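PDB 5YDA: PKS from Streptomyces sp. CNQ431, which probably transfers acyl extender units onto an acyl carrier protein through the acyltransferase domain of a splenocin polyketide synthase. Local coordinates for residues H298-A310 with V342-R354. Residues are numbered along the deposited sequence; the frame is centred on the assembly and turned at random.
Sequences HSHVLDPILESFA and VGHWVDHTRRTVR
His298 sets its imidazole against the end of helix 342-350, where the carbonyls of the last turn and of Arg351 just past it are available to partners outside the helix. ND1 donates to Arg351 O at 2.9 Å, the N-H...O angle a modest 139° and the oxygen somewhat out of the ring plane; His348 O sits near ND1 and CE1 at the ring edge. Backbone N of His298 adds a weak bond to Thr349 O.

Ring contacts complete the hold. Val353 CG2 stands 3.4 Å from the His298 ring centroid, a CH-pi contact with the methyl nearly over the ring centre, and the ring turns its edge toward the face of His348, planes at 89°.

Charge pairing follows farther along. Arg350 bends at chi2 (63°), bringing its long chain back into a salt bridge in which NE meets Asp303 OD1 at 3.1 Å, on the syn side but well out of the carboxylate plane. A water bridges Asp303 OD2 and Arg350 NH2, while one guanidinium face lies over the Ser299-His300 peptide, His300 N being 3.4 Å from Arg350 CZ.

Apolar packing joins helices 306-313 and 342-350. Small Ala310 lets CB come within 3.7 Å of Val346 CG2, and Leu306 covers the aliphatic part of Arg350; from the 3-10 turn before that helix, Leu302 CD1 meets Thr349 CG2 at 3.5 Å.

His298 NE2 bonds Ser200 OG, in what is probably the nucleophile elbow, an arrangement consistent with the Ser-His pair of acyltransferases. The bond from ND1 to the carbonyl just beyond the helix and the packing of Val353 probably limit the ring's rotation, with NE2 directed at the serine.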
# COMPACT_ATOMS: atom_id res chain seq x y z
N HIS A 298 -12.04 -15.12 -5.45
CA HIS A 298 -12.53 -14.58 -6.71
C HIS A 298 -12.81 -15.58 -7.81
O HIS A 298 -12.60 -15.31 -8.95
CB HIS A 298 -11.64 -13.44 -7.21
CG HIS A 298 -11.38 -12.40 -6.19
ND1 HIS A 298 -12.23 -11.35 -5.97
CD2 HIS A 298 -10.38 -12.25 -5.30
CE1 HIS A 298 -11.78 -10.62 -4.99
NE2 HIS A 298 -10.65 -11.14 -4.57
N SER A 299 -13.31 -16.72 -7.44
CA SER A 299 -13.65 -17.82 -8.34
C SER A 299 -14.90 -18.56 -7.85
O SER A 299 -15.37 -18.39 -6.72
CB SER A 299 -12.50 -18.81 -8.49
OG SER A 299 -12.45 -19.73 -7.42
N HIS A 300 -15.40 -19.44 -8.73
CA HIS A 300 -16.58 -20.24 -8.42
C HIS A 300 -16.40 -21.06 -7.15
O HIS A 300 -17.38 -21.38 -6.47
CB HIS A 300 -16.88 -21.16 -9.60
CG HIS A 300 -15.81 -22.17 -9.84
ND1 HIS A 300 -14.65 -21.87 -10.53
CD2 HIS A 300 -15.68 -23.45 -9.42
CE1 HIS A 300 -13.87 -22.94 -10.55
NE2 HIS A 300 -14.47 -23.91 -9.88
N VAL A 301 -15.15 -21.39 -6.78
CA VAL A 301 -14.90 -22.15 -5.55
C VAL A 301 -15.52 -21.49 -4.31
O VAL A 301 -15.81 -22.16 -3.32
CB VAL A 301 -13.38 -22.35 -5.37
CG1 VAL A 301 -13.07 -23.02 -4.03
CG2 VAL A 301 -12.80 -23.19 -6.52
N LEU A 302 -15.74 -20.17 -4.35
CA LEU A 302 -16.32 -19.51 -3.19
C LEU A 302 -17.85 -19.57 -3.15
O LEU A 302 -18.43 -19.15 -2.14
CB LEU A 302 -15.88 -18.04 -3.13
CG LEU A 302 -14.39 -17.75 -2.98
CD1 LEU A 302 -14.21 -16.29 -2.62
CD2 LEU A 302 -13.74 -18.66 -1.95
N ASP A 303 -18.51 -20.05 -4.22
CA ASP A 303 -19.98 -20.04 -4.29
C ASP A 303 -20.66 -20.55 -3.02
O ASP A 303 -21.55 -19.86 -2.51
CB ASP A 303 -20.45 -20.84 -5.51
CG ASP A 303 -20.33 -20.06 -6.80
OD1 ASP A 303 -20.23 -18.82 -6.76
OD2 ASP A 303 -20.36 -20.70 -7.88
N PRO A 304 -20.29 -21.70 -2.45
CA PRO A 304 -21.00 -22.18 -1.24
C PRO A 304 -20.96 -21.23 -0.04
O PRO A 304 -21.83 -21.37 0.83
CB PRO A 304 -20.29 -23.50 -0.91
CG PRO A 304 -19.72 -23.97 -2.22
CD PRO A 304 -19.30 -22.70 -2.91
N ILE A 305 -20.02 -20.28 0.06
CA ILE A 305 -19.94 -19.43 1.26
C ILE A 305 -20.41 -18.01 1.00
O ILE A 305 -20.34 -17.18 1.91
CB ILE A 305 -18.54 -19.43 1.89
CG1 ILE A 305 -17.45 -19.06 0.87
CG2 ILE A 305 -18.24 -20.79 2.49
CD1 ILE A 305 -17.34 -17.56 0.48
N LEU A 306 -20.88 -17.69 -0.21
CA LEU A 306 -21.24 -16.31 -0.51
C LEU A 306 -22.39 -15.82 0.36
O LEU A 306 -22.34 -14.71 0.92
CB LEU A 306 -21.60 -16.17 -1.99
CG LEU A 306 -20.43 -16.31 -2.99
CD1 LEU A 306 -20.91 -16.07 -4.41
CD2 LEU A 306 -19.30 -15.35 -2.62
N GLU A 307 -23.44 -16.63 0.49
CA GLU A 307 -24.61 -16.20 1.27
C GLU A 307 -24.27 -16.09 2.75
O GLU A 307 -24.61 -15.10 3.40
CB GLU A 307 -25.79 -17.15 1.03
CG GLU A 307 -26.53 -16.90 -0.28
CD GLU A 307 -27.45 -15.69 -0.20
OE1 GLU A 307 -28.66 -15.84 -0.38
OE2 GLU A 307 -26.97 -14.57 0.02
N SER A 308 -23.55 -17.07 3.28
CA SER A 308 -23.07 -16.96 4.64
C SER A 308 -22.23 -15.71 4.83
O SER A 308 -22.29 -15.05 5.89
CB SER A 308 -22.27 -18.19 5.02
OG SER A 308 -21.56 -17.89 6.20
N PHE A 309 -21.41 -15.36 3.84
CA PHE A 309 -20.59 -14.17 4.02
C PHE A 309 -21.44 -12.91 3.97
O PHE A 309 -21.12 -11.92 4.64
CB PHE A 309 -19.48 -14.12 2.97
CG PHE A 309 -18.62 -12.90 3.08
CD1 PHE A 309 -17.97 -12.60 4.26
CD2 PHE A 309 -18.49 -12.04 2.02
CE1 PHE A 309 -17.20 -11.48 4.38
CE2 PHE A 309 -17.70 -10.91 2.11
CZ PHE A 309 -17.06 -10.63 3.30
N ALA A 310 -22.53 -12.93 3.19
CA ALA A 310 -23.46 -11.80 3.17
C ALA A 310 -24.07 -11.57 4.55
O ALA A 310 -24.37 -10.42 4.91
CB ALA A 310 -24.55 -12.04 2.13
N VAL A 342 -24.86 -4.46 0.10
CA VAL A 342 -24.27 -5.74 0.51
C VAL A 342 -24.01 -6.63 -0.69
O VAL A 342 -22.98 -7.33 -0.75
CB VAL A 342 -25.17 -6.45 1.55
CG1 VAL A 342 -24.83 -7.93 1.65
CG2 VAL A 342 -25.02 -5.82 2.93
N GLY A 343 -24.94 -6.65 -1.65
CA GLY A 343 -24.77 -7.51 -2.82
C GLY A 343 -23.56 -7.13 -3.65
O GLY A 343 -22.88 -8.01 -4.21
N HIS A 344 -23.25 -5.83 -3.73
CA HIS A 344 -22.03 -5.40 -4.40
C HIS A 344 -20.80 -5.98 -3.70
O HIS A 344 -19.91 -6.54 -4.34
CB HIS A 344 -21.98 -3.87 -4.44
CG HIS A 344 -20.64 -3.31 -4.80
ND1 HIS A 344 -20.17 -3.27 -6.10
CD2 HIS A 344 -19.67 -2.74 -4.03
CE1 HIS A 344 -18.97 -2.71 -6.11
NE2 HIS A 344 -18.65 -2.38 -4.88
N TRP A 345 -20.77 -5.89 -2.37
CA TRP A 345 -19.63 -6.42 -1.64
C TRP A 345 -19.54 -7.94 -1.77
O TRP A 345 -18.43 -8.48 -1.81
CB TRP A 345 -19.69 -5.99 -0.17
CG TRP A 345 -19.28 -4.56 -0.02
CD1 TRP A 345 -20.09 -3.47 0.08
CD2 TRP A 345 -17.94 -4.06 0.01
NE1 TRP A 345 -19.34 -2.33 0.19
CE2 TRP A 345 -18.02 -2.66 0.15
CE3 TRP A 345 -16.67 -4.66 -0.05
CZ2 TRP A 345 -16.89 -1.86 0.22
CZ3 TRP A 345 -15.56 -3.86 0.02
CH2 TRP A 345 -15.67 -2.47 0.15
N VAL A 346 -20.68 -8.62 -1.87
CA VAL A 346 -20.67 -10.05 -2.20
C VAL A 346 -20.05 -10.27 -3.58
O VAL A 346 -19.17 -11.12 -3.75
CB VAL A 346 -22.09 -10.64 -2.12
CG1 VAL A 346 -22.10 -12.09 -2.64
CG2 VAL A 346 -22.61 -10.61 -0.68
N ASP A 347 -20.50 -9.50 -4.58
CA ASP A 347 -19.92 -9.59 -5.92
C ASP A 347 -18.42 -9.32 -5.90
O ASP A 347 -17.66 -9.96 -6.63
CB ASP A 347 -20.60 -8.58 -6.86
CG ASP A 347 -22.00 -9.00 -7.25
OD1 ASP A 347 -22.33 -10.20 -7.13
OD2 ASP A 347 -22.76 -8.12 -7.69
N HIS A 348 -17.99 -8.36 -5.08
CA HIS A 348 -16.58 -8.03 -5.02
C HIS A 348 -15.73 -9.26 -4.71
O HIS A 348 -14.68 -9.47 -5.32
CB HIS A 348 -16.33 -6.94 -3.98
CG HIS A 348 -14.89 -6.66 -3.74
ND1 HIS A 348 -14.19 -7.21 -2.69
CD2 HIS A 348 -13.99 -5.94 -4.45
CE1 HIS A 348 -12.93 -6.83 -2.75
NE2 HIS A 348 -12.78 -6.05 -3.81
N THR A 349 -16.22 -10.11 -3.79
CA THR A 349 -15.49 -11.31 -3.37
C THR A 349 -15.59 -12.43 -4.40
O THR A 349 -14.67 -13.25 -4.51
CB THR A 349 -16.02 -11.75 -2.00
OG1 THR A 349 -15.47 -10.87 -1.00
CG2 THR A 349 -15.66 -13.21 -1.66
N ARG A 350 -16.67 -12.48 -5.18
CA ARG A 350 -16.83 -13.54 -6.17
C ARG A 350 -16.17 -13.20 -7.51
O ARG A 350 -15.67 -14.11 -8.18
CB ARG A 350 -18.32 -13.82 -6.39
CG ARG A 350 -18.63 -14.76 -7.54
CD ARG A 350 -18.06 -16.14 -7.29
NE ARG A 350 -18.29 -17.03 -8.42
CZ ARG A 350 -17.62 -16.99 -9.58
NH1 ARG A 350 -16.67 -16.09 -9.79
NH2 ARG A 350 -17.92 -17.85 -10.54
N ARG A 351 -16.14 -11.94 -7.89
CA ARG A 351 -15.83 -11.56 -9.26
C ARG A 351 -14.39 -11.12 -9.42
O ARG A 351 -13.66 -10.82 -8.46
CB ARG A 351 -16.79 -10.45 -9.71
CG ARG A 351 -18.20 -11.00 -9.96
CD ARG A 351 -19.20 -9.95 -10.40
NE ARG A 351 -18.75 -9.15 -11.54
CZ ARG A 351 -19.40 -8.07 -11.98
NH1 ARG A 351 -20.53 -7.69 -11.37
NH2 ARG A 351 -18.94 -7.37 -13.01
N THR A 352 -13.97 -11.09 -10.69
CA THR A 352 -12.62 -10.74 -11.06
C THR A 352 -12.21 -9.40 -10.46
O THR A 352 -12.97 -8.42 -10.50
CB THR A 352 -12.53 -10.68 -12.59
OG1 THR A 352 -12.98 -11.94 -13.13
CG2 THR A 352 -11.08 -10.40 -13.04
N VAL A 353 -11.01 -9.37 -9.88
CA VAL A 353 -10.40 -8.11 -9.47
C VAL A 353 -9.91 -7.39 -10.73
O VAL A 353 -8.90 -7.77 -11.33
CB VAL A 353 -9.26 -8.34 -8.47
CG1 VAL A 353 -8.60 -7.04 -8.09
CG2 VAL A 353 -9.79 -9.03 -7.20
N ARG A 354 -10.63 -6.35 -11.13
CA ARG A 354 -10.22 -5.51 -12.26
C ARG A 354 -9.25 -4.41 -11.80
O ARG A 354 -9.52 -3.22 -11.90
CB ARG A 354 -11.44 -4.92 -12.95
CG ARG A 354 -12.47 -5.96 -13.41
CD ARG A 354 -12.07 -6.56 -14.75
NE ARG A 354 -12.80 -7.80 -15.05
CZ ARG A 354 -12.50 -8.61 -16.06
NH1 ARG A 354 -13.21 -9.72 -16.26
NH2 ARG A 354 -11.48 -8.32 -16.86
O HOH W 1 -20.46 -19.59 -10.40